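Local structure of D-ribulose-5-phosphate 3-epimerase, putative (Plasmodium falciparum, 1TQX) at residues Asn140-Thr146 with Leu174-Gly180; Leu4-Ala9 with Ala195-Val199; Phe93-Glu98 with Thr125-Leu130; Val131-Asp135 with Phe166-Tyr171; Phe44-Leu48 with Glu148-Gly152. The protein probably catalyses the metal-dependent interconversion of D-ribulose 5-phosphate and D-xylulose 5-phosphate, as a TIM-barrel epimerase of the ribulose-phosphate 3-epimerase family. All coordinates share one frame; numbering follows the deposited sequence.

Contact 1: Asn140-Thr146 with Leu174-Gly180. With ZN (zinc ion), chain D.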
# COMPACT_ATOMS: atom_id res chain seq x y z
N ASN A 140 6.67 9.33 2.46
CA ASN A 140 7.02 8.94 1.09
C ASN A 140 5.78 8.57 0.28
O ASN A 140 5.74 8.79 -0.93
CB ASN A 140 7.96 7.73 1.11
CG ASN A 140 9.30 8.03 1.75
OD1 ASN A 140 10.19 8.60 1.11
ND2 ASN A 140 9.45 7.66 3.01
N THR A 141 4.78 8.01 0.95
CA THR A 141 3.57 7.55 0.28
C THR A 141 2.31 7.72 1.10
O THR A 141 2.32 7.54 2.32
CB THR A 141 3.66 6.03 -0.02
OG1 THR A 141 4.89 5.72 -0.70
CG2 THR A 141 2.47 5.58 -0.87
N VAL A 142 1.21 8.07 0.43
CA VAL A 142 -0.08 8.18 1.09
C VAL A 142 -0.91 7.08 0.43
O VAL A 142 -1.04 7.04 -0.80
CB VAL A 142 -0.78 9.53 0.85
CG1 VAL A 142 -2.21 9.47 1.39
CG2 VAL A 142 -0.02 10.64 1.56
N LEU A 143 -1.44 6.17 1.24
CA LEU A 143 -2.25 5.07 0.72
C LEU A 143 -3.72 5.41 0.90
O LEU A 143 -4.25 5.39 2.01
CB LEU A 143 -1.91 3.78 1.49
CG LEU A 143 -2.40 2.41 0.99
CD1 LEU A 143 -1.80 1.32 1.88
CD2 LEU A 143 -3.91 2.34 1.01
N VAL A 144 -4.38 5.75 -0.21
CA VAL A 144 -5.79 6.10 -0.21
C VAL A 144 -6.60 4.81 -0.37
O VAL A 144 -6.60 4.21 -1.44
CB VAL A 144 -6.14 7.06 -1.38
CG1 VAL A 144 -7.64 7.31 -1.44
CG2 VAL A 144 -5.39 8.38 -1.22
N MET A 145 -7.26 4.37 0.70
CA MET A 145 -8.08 3.16 0.62
C MET A 145 -9.26 3.46 -0.30
O MET A 145 -9.95 4.47 -0.12
CB MET A 145 -8.62 2.76 2.00
CG MET A 145 -7.58 2.22 2.98
SD MET A 145 -6.69 0.77 2.37
CE MET A 145 -8.01 -0.40 2.11
N THR A 146 -9.48 2.59 -1.28
CA THR A 146 -10.61 2.78 -2.19
C THR A 146 -11.70 1.77 -1.85
O THR A 146 -12.65 1.56 -2.62
CB THR A 146 -10.18 2.64 -3.66
OG1 THR A 146 -9.35 1.48 -3.83
CG2 THR A 146 -9.41 3.88 -4.10
N LEU A 174 4.82 13.47 -4.31
CA LEU A 174 4.32 12.49 -3.36
C LEU A 174 3.81 11.23 -4.06
O LEU A 174 3.09 11.30 -5.06
CB LEU A 174 3.20 13.10 -2.53
CG LEU A 174 2.45 12.19 -1.56
CD1 LEU A 174 3.37 11.76 -0.41
CD2 LEU A 174 1.24 12.94 -1.02
N ASN A 175 4.21 10.07 -3.55
CA ASN A 175 3.74 8.80 -4.10
C ASN A 175 2.31 8.63 -3.60
O ASN A 175 2.04 8.73 -2.40
CB ASN A 175 4.60 7.63 -3.60
CG ASN A 175 5.97 7.56 -4.26
OD1 ASN A 175 6.08 7.30 -5.46
ND2 ASN A 175 7.02 7.81 -3.49
N ILE A 176 1.38 8.39 -4.52
CA ILE A 176 -0.02 8.20 -4.16
C ILE A 176 -0.39 6.77 -4.54
O ILE A 176 -0.34 6.38 -5.70
CB ILE A 176 -0.93 9.21 -4.87
CG1 ILE A 176 -0.55 10.64 -4.44
CG2 ILE A 176 -2.39 8.94 -4.50
CD1 ILE A 176 -1.24 11.74 -5.23
N GLN A 177 -0.77 6.01 -3.52
CA GLN A 177 -1.11 4.60 -3.68
C GLN A 177 -2.61 4.37 -3.48
O GLN A 177 -3.23 4.99 -2.61
CB GLN A 177 -0.29 3.80 -2.65
CG GLN A 177 -0.39 2.30 -2.72
CD GLN A 177 0.55 1.62 -1.75
OE1 GLN A 177 0.62 2.01 -0.58
NE2 GLN A 177 1.28 0.61 -2.21
N VAL A 178 -3.20 3.52 -4.30
CA VAL A 178 -4.63 3.21 -4.19
C VAL A 178 -4.72 1.73 -3.88
O VAL A 178 -3.94 0.93 -4.39
CB VAL A 178 -5.41 3.56 -5.48
CG1 VAL A 178 -5.53 5.08 -5.59
CG2 VAL A 178 -4.72 2.99 -6.71
N ASP A 179 -5.69 1.36 -3.05
CA ASP A 179 -5.80 -0.02 -2.61
C ASP A 179 -7.25 -0.41 -2.33
O ASP A 179 -7.90 0.18 -1.47
CB ASP A 179 -4.93 -0.11 -1.34
CG ASP A 179 -4.91 -1.48 -0.70
OD1 ASP A 179 -4.19 -1.59 0.31
OD2 ASP A 179 -5.59 -2.42 -1.17
N GLY A 180 -7.74 -1.40 -3.07
CA GLY A 180 -9.12 -1.84 -2.89
C GLY A 180 -9.92 -1.84 -4.18
O GLY A 180 -10.38 -0.79 -4.64
ZN ZN D . -3.00 -2.83 1.79
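The amide plane of Asn-175 contains the backbone oxygen of Asn-140 almost exactly, yet ND2, donating to Asn-140 O at 3.0 Å, approaches from above the carbonyl plane. Asn-175 N reaches the same oxygen from the other face of the carbonyl, so one residue supplies both donors and grips it from two sides. The Gln-177 amide is placed by an extended chain with CG anti to the backbone N (chi1 -174°); its OE1 rests on Leu-143 CG at 3.4 Å, while NE2 bonds to Asp-68. The carboxylate of Asp-179 binds zinc through OD1 at 2.3 Å, and Met-145 SD lies 4.0 Å from that OD1.

These groups decorate two neighbouring parallel strands, 141-145 and 175-179, of the TIM barrel, joined through helix 161-170 in a beta-alpha-beta crossover. Gln-177 N donates to Val-142 O and Val-144 N to Gln-177 O, whereas the Asp-179 N to Val-144 O bond is weak. Thr-141, Leu-143 and Met-145 face the barrel interior with Asn-175, Gln-177 and Asp-179. On the opposite face Val-142, Val-144 and Ile-176 suit packing on Leu-167 of helix 161-170, while Val-178 meets Ile-198 and Ala-195. At the C-terminal end Thr-146 OG1 donates to Gly-180 O at 2.6 Å.

Leu-143 CD2 lies against Asp-179 CB at 3.5 Å, an apolar flank beside the metal ligand. His-36, Asp-38 and His-70 complete the zinc site. The strand pair thus holds one carboxylate, that of Asp-179, which ligates the zinc and is also the predicted proton donor.

Contact 2: Leu4-Ala9 with Ala195-Val199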
# COMPACT_ATOMS: atom_id res chain seq x y z
N LEU A 4 8.69 10.53 -9.93
CA LEU A 4 7.58 9.54 -9.75
C LEU A 4 7.68 8.40 -10.75
O LEU A 4 7.95 8.62 -11.93
CB LEU A 4 6.22 10.22 -9.91
CG LEU A 4 5.76 11.20 -8.83
CD1 LEU A 4 4.48 11.87 -9.29
CD2 LEU A 4 5.53 10.47 -7.51
N LYS A 5 7.46 7.18 -10.29
CA LYS A 5 7.52 6.01 -11.15
C LYS A 5 6.18 5.27 -11.12
O LYS A 5 5.44 5.36 -10.14
CB LYS A 5 8.63 5.06 -10.67
CG LYS A 5 9.92 5.77 -10.29
CD LYS A 5 10.63 6.37 -11.49
CE LYS A 5 11.37 5.32 -12.31
NZ LYS A 5 12.50 4.69 -11.55
N ALA A 6 5.87 4.54 -12.20
CA ALA A 6 4.63 3.76 -12.25
C ALA A 6 4.96 2.46 -11.53
O ALA A 6 5.82 1.71 -11.98
CB ALA A 6 4.24 3.49 -13.68
N ILE A 7 4.29 2.19 -10.42
CA ILE A 7 4.58 0.97 -9.65
C ILE A 7 3.38 0.06 -9.44
O ILE A 7 2.32 0.50 -9.00
CB ILE A 7 5.16 1.34 -8.27
CG1 ILE A 7 6.45 2.14 -8.45
CG2 ILE A 7 5.40 0.08 -7.44
CD1 ILE A 7 6.90 2.88 -7.21
N ILE A 8 3.56 -1.22 -9.75
CA ILE A 8 2.49 -2.19 -9.55
C ILE A 8 2.89 -3.03 -8.34
O ILE A 8 3.99 -3.59 -8.30
CB ILE A 8 2.32 -3.11 -10.78
CG1 ILE A 8 2.07 -2.26 -12.03
CG2 ILE A 8 1.16 -4.07 -10.56
CD1 ILE A 8 0.89 -1.32 -11.91
N ALA A 9 2.01 -3.09 -7.35
CA ALA A 9 2.28 -3.84 -6.13
C ALA A 9 1.19 -4.86 -5.82
O ALA A 9 0.21 -4.55 -5.14
CB ALA A 9 2.45 -2.88 -4.95
N ALA A 195 -2.82 8.88 -9.13
CA ALA A 195 -2.20 7.72 -8.49
C ALA A 195 -1.05 7.17 -9.32
O ALA A 195 -1.15 7.11 -10.55
CB ALA A 195 -3.25 6.62 -8.26
N ASN A 196 0.04 6.78 -8.67
CA ASN A 196 1.19 6.22 -9.39
C ASN A 196 1.61 4.84 -8.88
O ASN A 196 2.44 4.17 -9.48
CB ASN A 196 2.39 7.18 -9.36
CG ASN A 196 2.94 7.41 -7.97
OD1 ASN A 196 2.28 8.00 -7.12
ND2 ASN A 196 4.17 6.95 -7.73
N ILE A 197 1.03 4.41 -7.76
CA ILE A 197 1.33 3.10 -7.20
C ILE A 197 -0.00 2.36 -7.10
O ILE A 197 -0.95 2.84 -6.48
CB ILE A 197 1.98 3.20 -5.81
CG1 ILE A 197 3.25 4.06 -5.90
CG2 ILE A 197 2.33 1.80 -5.31
CD1 ILE A 197 4.01 4.16 -4.60
N ILE A 198 -0.06 1.18 -7.71
CA ILE A 198 -1.30 0.41 -7.74
C ILE A 198 -1.25 -0.90 -6.97
O ILE A 198 -0.47 -1.79 -7.30
CB ILE A 198 -1.68 0.08 -9.19
CG1 ILE A 198 -1.66 1.37 -10.03
CG2 ILE A 198 -3.04 -0.63 -9.24
CD1 ILE A 198 -2.63 2.44 -9.57
N VAL A 199 -2.09 -1.02 -5.95
CA VAL A 199 -2.15 -2.26 -5.19
C VAL A 199 -3.33 -3.05 -5.74
O VAL A 199 -4.46 -2.57 -5.74
CB VAL A 199 -2.39 -2.00 -3.68
CG1 VAL A 199 -2.63 -3.32 -2.96
CG2 VAL A 199 -1.18 -1.29 -3.09
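Ile-7 and Ile-197 lie side by side where the first and last strands of the TIM barrel pair in parallel, strand 7-10 against strand 197-200. Ile-7 CD1 sits 4.1 Å from Ile-197 CG1, and the two CG2 methyls are as close. Both residues carry CG1 beside the backbone N (chi1 -60° and -56°), so matching bumps lie in step along the strands. Beta-branched chains of this kind suit extended strands and fill the barrel interior, where Trp-34 covers both isoleucines.

Ile-8 and Ile-198 point to the outer face. Ile-8 bends back at chi2, bringing CD1 into the hollow beside Ile-198 CB at 4.0 Å; helix 210-223 covers the pair with Met-217 and Val-221. Farther along the inner face, the small Ala-9 sits beside Val-199, whose side chain reaches His-36 near the zinc.

The backbones are joined by bonds from Ile-7 N to Asn-196 O, Ile-198 N to Ile-7 O and Ala-9 N to Ile-198 O. The Leu-4 side chain crosses that of Asn-196 at about a right angle, CD2 3.8 Å from ND2. Asn-196 OD1 accepts from Ile-176 N, and ND2 meets Asn-175 OD1 and donates almost straight (171°) to Lys-5 O at 3.2 Å.

Contact 3: Phe93-Glu98 with Thr125-Leu130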
# COMPACT_ATOMS: atom_id res chain seq x y z
N PHE A 93 -3.54 6.58 9.81
CA PHE A 93 -3.74 7.87 10.47
C PHE A 93 -4.69 7.62 11.64
O PHE A 93 -4.51 8.17 12.73
CB PHE A 93 -4.35 8.84 9.44
CG PHE A 93 -4.59 10.25 9.96
CD1 PHE A 93 -3.55 11.01 10.48
CD2 PHE A 93 -5.85 10.83 9.84
CE1 PHE A 93 -3.77 12.34 10.86
CE2 PHE A 93 -6.07 12.15 10.22
CZ PHE A 93 -5.03 12.91 10.73
N GLU A 94 -5.69 6.77 11.41
CA GLU A 94 -6.68 6.45 12.43
C GLU A 94 -6.14 5.64 13.60
O GLU A 94 -6.67 5.71 14.70
CB GLU A 94 -7.88 5.71 11.81
CG GLU A 94 -8.55 6.44 10.65
CD GLU A 94 -7.88 6.17 9.32
OE1 GLU A 94 -6.85 5.46 9.32
OE2 GLU A 94 -8.37 6.67 8.28
N ALA A 95 -5.09 4.86 13.35
CA ALA A 95 -4.51 4.04 14.41
C ALA A 95 -3.89 4.91 15.50
O ALA A 95 -3.76 4.48 16.65
CB ALA A 95 -3.45 3.10 13.82
N LEU A 96 -3.50 6.13 15.13
CA LEU A 96 -2.92 7.07 16.08
C LEU A 96 -3.92 8.17 16.43
O LEU A 96 -3.54 9.32 16.69
CB LEU A 96 -1.64 7.69 15.51
CG LEU A 96 -0.35 6.90 15.73
CD1 LEU A 96 -0.54 5.49 15.22
CD2 LEU A 96 0.82 7.58 15.04
N ASN A 97 -5.20 7.82 16.42
CA ASN A 97 -6.27 8.75 16.76
C ASN A 97 -6.26 10.06 15.98
O ASN A 97 -6.66 11.11 16.49
CB ASN A 97 -6.23 9.03 18.27
CG ASN A 97 -6.52 7.80 19.10
OD1 ASN A 97 -6.24 7.76 20.30
ND2 ASN A 97 -7.09 6.78 18.47
N GLU A 98 -5.81 9.99 14.73
CA GLU A 98 -5.78 11.15 13.86
C GLU A 98 -5.08 12.39 14.40
O GLU A 98 -5.45 13.52 14.05
CB GLU A 98 -7.21 11.51 13.44
CG GLU A 98 -7.88 10.44 12.59
CD GLU A 98 -9.26 10.83 12.11
OE1 GLU A 98 -9.49 12.04 11.88
OE2 GLU A 98 -10.11 9.94 11.93
N THR A 125 -12.36 8.98 6.13
CA THR A 125 -11.43 9.97 6.67
C THR A 125 -11.08 11.07 5.67
O THR A 125 -10.70 10.79 4.53
CB THR A 125 -10.13 9.30 7.16
OG1 THR A 125 -10.46 8.26 8.09
CG2 THR A 125 -9.24 10.32 7.86
N ASP A 126 -11.22 12.32 6.10
CA ASP A 126 -10.95 13.50 5.27
C ASP A 126 -9.46 13.67 4.97
O ASP A 126 -8.65 13.80 5.88
CB ASP A 126 -11.48 14.74 6.01
CG ASP A 126 -11.24 16.03 5.25
OD1 ASP A 126 -11.57 17.10 5.80
OD2 ASP A 126 -10.72 15.99 4.11
N VAL A 127 -9.10 13.67 3.68
CA VAL A 127 -7.70 13.82 3.25
C VAL A 127 -7.00 15.07 3.75
O VAL A 127 -5.79 15.06 3.99
CB VAL A 127 -7.56 13.90 1.72
CG1 VAL A 127 -6.62 12.83 1.23
CG2 VAL A 127 -8.91 13.83 1.06
N GLN A 128 -7.74 16.17 3.85
CA GLN A 128 -7.14 17.43 4.28
C GLN A 128 -6.54 17.37 5.67
O GLN A 128 -5.68 18.19 6.01
CB GLN A 128 -8.16 18.56 4.18
CG GLN A 128 -8.68 18.77 2.76
CD GLN A 128 -9.42 20.08 2.59
OE1 GLN A 128 -8.83 21.16 2.73
NE2 GLN A 128 -10.71 20.00 2.30
N LYS A 129 -6.97 16.41 6.48
CA LYS A 129 -6.43 16.28 7.82
C LYS A 129 -4.97 15.84 7.79
O LYS A 129 -4.27 15.95 8.80
CB LYS A 129 -7.24 15.26 8.63
CG LYS A 129 -8.64 15.72 9.04
CD LYS A 129 -9.39 14.57 9.69
CE LYS A 129 -10.84 14.93 10.00
NZ LYS A 129 -11.01 15.40 11.40
N LEU A 130 -4.51 15.35 6.64
CA LEU A 130 -3.12 14.89 6.51
C LEU A 130 -2.12 16.01 6.18
O LEU A 130 -0.92 15.82 6.34
CB LEU A 130 -3.01 13.83 5.41
CG LEU A 130 -3.73 12.49 5.57
CD1 LEU A 130 -3.44 11.63 4.35
CD2 LEU A 130 -3.26 11.78 6.84
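Glu-94 OE2 is held by two donors: Thr-125 OG1, which gives it a hydrogen bond of 2.6 Å, and the backbone N of Lys-122. Thr-125 uses the anti lone pair of OE2, the one turned away from the other carboxylate oxygen. A bend at chi2 (85°) curls the glutamate toward the threonine, and OE1 bonds to His-92, so both oxygens are fixed. Threonine suits its place because its two branches divide the work: the hydroxyl meets the carboxylate, and CG2 lies at the edge of the Phe-93 ring, 4.0 Å from CD2.

That ring is the apolar half of the contact. Leu-130 CD2 makes a CH-pi contact over one face, 3.8 Å from the centroid, and Glu-98 CA covers the opposite face. Lys-129 packs its CB at 3.7 Å from Phe-93 CE2, and its aliphatic chain runs on to Glu-98, where NZ forms a long salt bridge of 3.7 Å with OE1.

Segments 93-98 and 125-130 belong to the loops that follow strands 88-92 and 116-121 of the barrel. Asp-126 OD2 accepts from Gln-128 N in an Asx turn that leads into the 3-10 segment 127-130. The donors around Glu-94 would probably favour its ionised form and strengthen the bond to the buried Thr-125, whereas the long Glu-98 to Lys-129 pair at the exposed rim should contribute rather little.

Contact 4: Val131-Asp135 with Phe166-Tyr171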
# COMPACT_ATOMS: atom_id res chain seq x y z
N VAL A 131 -2.62 17.15 5.72
CA VAL A 131 -1.75 18.25 5.34
C VAL A 131 -0.61 18.58 6.32
O VAL A 131 0.55 18.67 5.91
CB VAL A 131 -2.58 19.53 5.06
CG1 VAL A 131 -1.65 20.70 4.74
CG2 VAL A 131 -3.51 19.28 3.88
N PRO A 132 -0.91 18.76 7.61
CA PRO A 132 0.16 19.07 8.56
C PRO A 132 1.30 18.04 8.53
O PRO A 132 2.48 18.40 8.60
CB PRO A 132 -0.56 19.09 9.90
CG PRO A 132 -1.94 19.56 9.53
CD PRO A 132 -2.22 18.76 8.28
N ILE A 133 0.95 16.77 8.41
CA ILE A 133 1.95 15.71 8.38
C ILE A 133 2.69 15.70 7.05
O ILE A 133 3.92 15.61 7.02
CB ILE A 133 1.31 14.33 8.57
CG1 ILE A 133 0.47 14.31 9.86
CG2 ILE A 133 2.39 13.26 8.64
CD1 ILE A 133 -0.43 13.10 9.99
N LEU A 134 1.94 15.77 5.96
CA LEU A 134 2.53 15.75 4.63
C LEU A 134 3.46 16.93 4.37
O LEU A 134 4.42 16.80 3.61
CB LEU A 134 1.43 15.71 3.57
CG LEU A 134 0.54 14.46 3.61
CD1 LEU A 134 -0.51 14.53 2.50
CD2 LEU A 134 1.40 13.22 3.45
N ASP A 135 3.18 18.07 5.00
CA ASP A 135 4.03 19.24 4.79
C ASP A 135 5.43 19.10 5.38
O ASP A 135 6.33 19.85 5.02
CB ASP A 135 3.35 20.50 5.35
CG ASP A 135 2.21 20.99 4.48
OD1 ASP A 135 2.10 20.55 3.32
OD2 ASP A 135 1.43 21.84 4.95
N PHE A 166 -6.74 15.75 -5.04
CA PHE A 166 -6.31 16.74 -4.05
C PHE A 166 -4.81 16.59 -3.75
O PHE A 166 -4.06 17.56 -3.78
CB PHE A 166 -7.09 16.56 -2.74
CG PHE A 166 -6.58 17.41 -1.61
CD1 PHE A 166 -6.96 18.75 -1.50
CD2 PHE A 166 -5.70 16.89 -0.67
CE1 PHE A 166 -6.47 19.55 -0.47
CE2 PHE A 166 -5.20 17.69 0.36
CZ PHE A 166 -5.59 19.02 0.47
N LEU A 167 -4.39 15.36 -3.45
CA LEU A 167 -3.00 15.08 -3.12
C LEU A 167 -2.02 15.35 -4.26
O LEU A 167 -0.99 15.98 -4.05
CB LEU A 167 -2.86 13.63 -2.65
CG LEU A 167 -3.54 13.27 -1.32
CD1 LEU A 167 -3.61 11.76 -1.16
CD2 LEU A 167 -2.76 13.89 -0.17
N ARG A 168 -2.34 14.88 -5.46
CA ARG A 168 -1.45 15.10 -6.60
C ARG A 168 -1.28 16.58 -6.92
O ARG A 168 -0.19 17.02 -7.27
CB ARG A 168 -1.96 14.37 -7.85
CG ARG A 168 -1.09 14.58 -9.08
CD ARG A 168 0.36 14.16 -8.82
NE ARG A 168 0.47 12.73 -8.54
CZ ARG A 168 1.23 12.21 -7.57
NH1 ARG A 168 1.94 13.01 -6.79
NH2 ARG A 168 1.29 10.90 -7.40
N LYS A 169 -2.36 17.34 -6.81
CA LYS A 169 -2.31 18.76 -7.11
C LYS A 169 -1.46 19.54 -6.11
O LYS A 169 -0.72 20.45 -6.49
CB LYS A 169 -3.73 19.34 -7.14
CG LYS A 169 -3.80 20.80 -7.59
CD LYS A 169 -5.25 21.26 -7.72
CE LYS A 169 -5.34 22.69 -8.26
NZ LYS A 169 -4.65 23.67 -7.38
N LYS A 170 -1.56 19.16 -4.84
CA LYS A 170 -0.82 19.84 -3.77
C LYS A 170 0.62 19.34 -3.61
O LYS A 170 1.51 20.11 -3.25
CB LYS A 170 -1.58 19.69 -2.45
CG LYS A 170 -1.04 20.53 -1.30
CD LYS A 170 -1.97 20.45 -0.09
CE LYS A 170 -1.45 21.25 1.09
NZ LYS A 170 -1.39 22.71 0.80
N TYR A 171 0.84 18.05 -3.86
CA TYR A 171 2.17 17.47 -3.71
C TYR A 171 2.56 16.70 -4.97
O TYR A 171 2.23 15.52 -5.10
CB TYR A 171 2.20 16.54 -2.49
CG TYR A 171 1.67 17.14 -1.21
CD1 TYR A 171 0.35 16.96 -0.82
CD2 TYR A 171 2.50 17.88 -0.37
CE1 TYR A 171 -0.14 17.49 0.37
CE2 TYR A 171 2.03 18.43 0.83
CZ TYR A 171 0.70 18.22 1.19
OH TYR A 171 0.22 18.74 2.38
O HOH W 1 -0.27 23.45 3.35
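Leu-134 and Leu-167 cross at about a right angle in the apolar centre, CD1 of the first lying 3.5 Å from CD2 of the second. They join two outer helices of the TIM barrel, the short helix 131-134 and the end of helix 161-170, and both also rest on Val-142 of strand 141-145; leucine, whose branched tip offers two methyls, suits a place where helices and strand converge. Leu-134 serves Tyr-171 as well, its CB 3.5 Å from the ring carbon CZ.

Farther out, Val-131 CG2 touches the edge of the Phe-166 ring at 4.0 Å from CZ, while CG1 packs on CE of Lys-170 at 3.7 Å. The lysine lays part of its chain against the valine and carries its charge to the rim. Its CG lies over one face of the Tyr-171 ring.

Tyr-171 is the first residue to leave the helix, and its ring runs from Leu-134 to the polar edge. There OH donates to Asp-135 OD1 at 2.8 Å, meeting it from above the carboxylate plane, which is turned 51° from the ring. A water bridges the charges, donating to Asp-135 OD2 at 2.8 Å and accepting from Lys-170 NZ at 2.9 Å.

Contact 5: Phe44-Leu48 with Glu148-Gly152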
# COMPACT_ATOMS: atom_id res chain seq x y z
N PHE A 44 -7.71 -3.61 14.69
CA PHE A 44 -7.89 -2.41 13.88
C PHE A 44 -8.88 -2.71 12.75
O PHE A 44 -9.61 -1.83 12.29
CB PHE A 44 -6.56 -1.94 13.29
CG PHE A 44 -6.68 -0.66 12.52
CD1 PHE A 44 -6.85 0.56 13.18
CD2 PHE A 44 -6.69 -0.68 11.13
CE1 PHE A 44 -7.03 1.74 12.45
CE2 PHE A 44 -6.86 0.49 10.40
CZ PHE A 44 -7.03 1.70 11.07
N VAL A 45 -8.87 -3.95 12.28
CA VAL A 45 -9.79 -4.43 11.25
C VAL A 45 -10.20 -5.83 11.72
O VAL A 45 -9.44 -6.50 12.41
CB VAL A 45 -9.12 -4.51 9.85
CG1 VAL A 45 -8.86 -3.12 9.32
CG2 VAL A 45 -7.82 -5.30 9.93
N PRO A 46 -11.41 -6.28 11.35
CA PRO A 46 -11.91 -7.60 11.75
C PRO A 46 -11.35 -8.79 10.97
O PRO A 46 -12.11 -9.63 10.47
CB PRO A 46 -13.42 -7.45 11.60
CG PRO A 46 -13.54 -6.57 10.41
CD PRO A 46 -12.47 -5.51 10.66
N ASN A 47 -10.03 -8.88 10.89
CA ASN A 47 -9.37 -9.97 10.17
C ASN A 47 -7.93 -10.10 10.69
O ASN A 47 -7.32 -9.11 11.08
CB ASN A 47 -9.36 -9.63 8.67
CG ASN A 47 -9.03 -10.83 7.79
OD1 ASN A 47 -8.94 -10.70 6.57
ND2 ASN A 47 -8.86 -12.00 8.40
N LEU A 48 -7.42 -11.33 10.72
CA LEU A 48 -6.04 -11.57 11.17
C LEU A 48 -5.34 -12.26 10.00
O LEU A 48 -5.66 -13.40 9.66
CB LEU A 48 -6.02 -12.49 12.39
CG LEU A 48 -4.66 -12.78 13.04
CD1 LEU A 48 -4.08 -11.52 13.65
CD2 LEU A 48 -4.83 -13.85 14.13
N GLU A 148 -13.40 -0.33 2.07
CA GLU A 148 -13.35 -0.44 3.53
C GLU A 148 -12.32 -1.54 3.82
O GLU A 148 -12.54 -2.71 3.50
CB GLU A 148 -14.73 -0.83 4.06
CG GLU A 148 -15.84 0.17 3.70
CD GLU A 148 -17.23 -0.44 3.71
OE1 GLU A 148 -17.66 -0.96 4.77
OE2 GLU A 148 -17.91 -0.40 2.66
N PRO A 149 -11.19 -1.18 4.45
CA PRO A 149 -10.14 -2.15 4.76
C PRO A 149 -10.51 -3.36 5.61
O PRO A 149 -11.34 -3.27 6.52
CB PRO A 149 -9.06 -1.29 5.41
CG PRO A 149 -9.85 -0.24 6.11
CD PRO A 149 -10.90 0.12 5.07
N GLY A 150 -9.88 -4.49 5.31
CA GLY A 150 -10.13 -5.71 6.06
C GLY A 150 -10.23 -6.93 5.16
O GLY A 150 -9.77 -8.01 5.52
N PHE A 151 -10.83 -6.76 3.99
CA PHE A 151 -11.00 -7.87 3.06
C PHE A 151 -10.81 -7.50 1.60
O PHE A 151 -11.01 -6.35 1.21
CB PHE A 151 -12.38 -8.50 3.23
CG PHE A 151 -12.65 -9.01 4.62
CD1 PHE A 151 -13.20 -8.17 5.59
CD2 PHE A 151 -12.36 -10.33 4.95
CE1 PHE A 151 -13.46 -8.65 6.88
CE2 PHE A 151 -12.62 -10.81 6.23
CZ PHE A 151 -13.17 -9.97 7.19
N GLY A 152 -10.43 -8.49 0.80
CA GLY A 152 -10.25 -8.26 -0.62
C GLY A 152 -11.55 -8.63 -1.31
O GLY A 152 -12.49 -9.07 -0.65
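Val-45 presents CG1 to the backbone oxygen of Pro-149 at 3.7 Å, with the Pro-149 ring carbon CB 4.3 Å from the same methyl. Its CB stands over Gly-150, 4.1 Å from CA. Next along the chain, Pro-46 CG meets Phe-151 CE1 at 4.1 Å, and the carbonyl O of Pro-46 lies 3.5 Å from Phe-151 CZ. The side chain of Asn-47 completes this first shell: its CB is 3.6 Å from Gly-150 O, and its amide plane is only 12° from that of the Phe-151 ring. The asparagine chain is swung toward the ring by a CG anti to the backbone N (chi1 -165°).

Backbone shape brings these groups together. Pro-46 is the centre of an inverse gamma turn, a role that suits the fixed phi of proline, although the closing bond from Asn-47 N to Val-45 O is weak. Gly-150 adopts a conformation in which a side chain would press against the carbonyl oxygen of Pro-149, so glycine suits the place, and its bare CA meets Val-45 CB. Within the second loop, Gln-154 NE2 bonds to the carbonyl oxygens of both Glu-148 and Phe-151.

Gly-150, Phe-151 and Gly-152 belong to a predicted substrate-binding site, and Val-45 to Asn-47 pack against residues of it. Both segments are loops: 44-48 leads from strand 34-40 to helix 52-58, while the loop holding Gly-150 leads from strand 141-145 to helix 161-170. Met-72 of strand 66-72 touches both Val-45 and Pro-149.

In the fold
Contacts 1 and 2 form the buried core: parallel strand pairs of one barrel sheet, whose strands 175-179 and 197-200 are neighbours in it, tied by the Asn-175 and Asn-196 side chains. Contact 1 adds zinc chemistry; contact 2 is mostly aliphatic. Contacts 3 and 4 lie farther out, about 13 Å apart between centres, and each pairs an apolar centre with a polar rim. Leu-130 and Leu-134 press on Val-142, linking both to contact 1. Contact 5 differs, joining two loops without a clear hydrogen bond near the predicted substrate site; Phe-44 touches Glu-94 and Ala-95 of contact 3. From contact 4 it is separated by about 13 Å between nearest atoms.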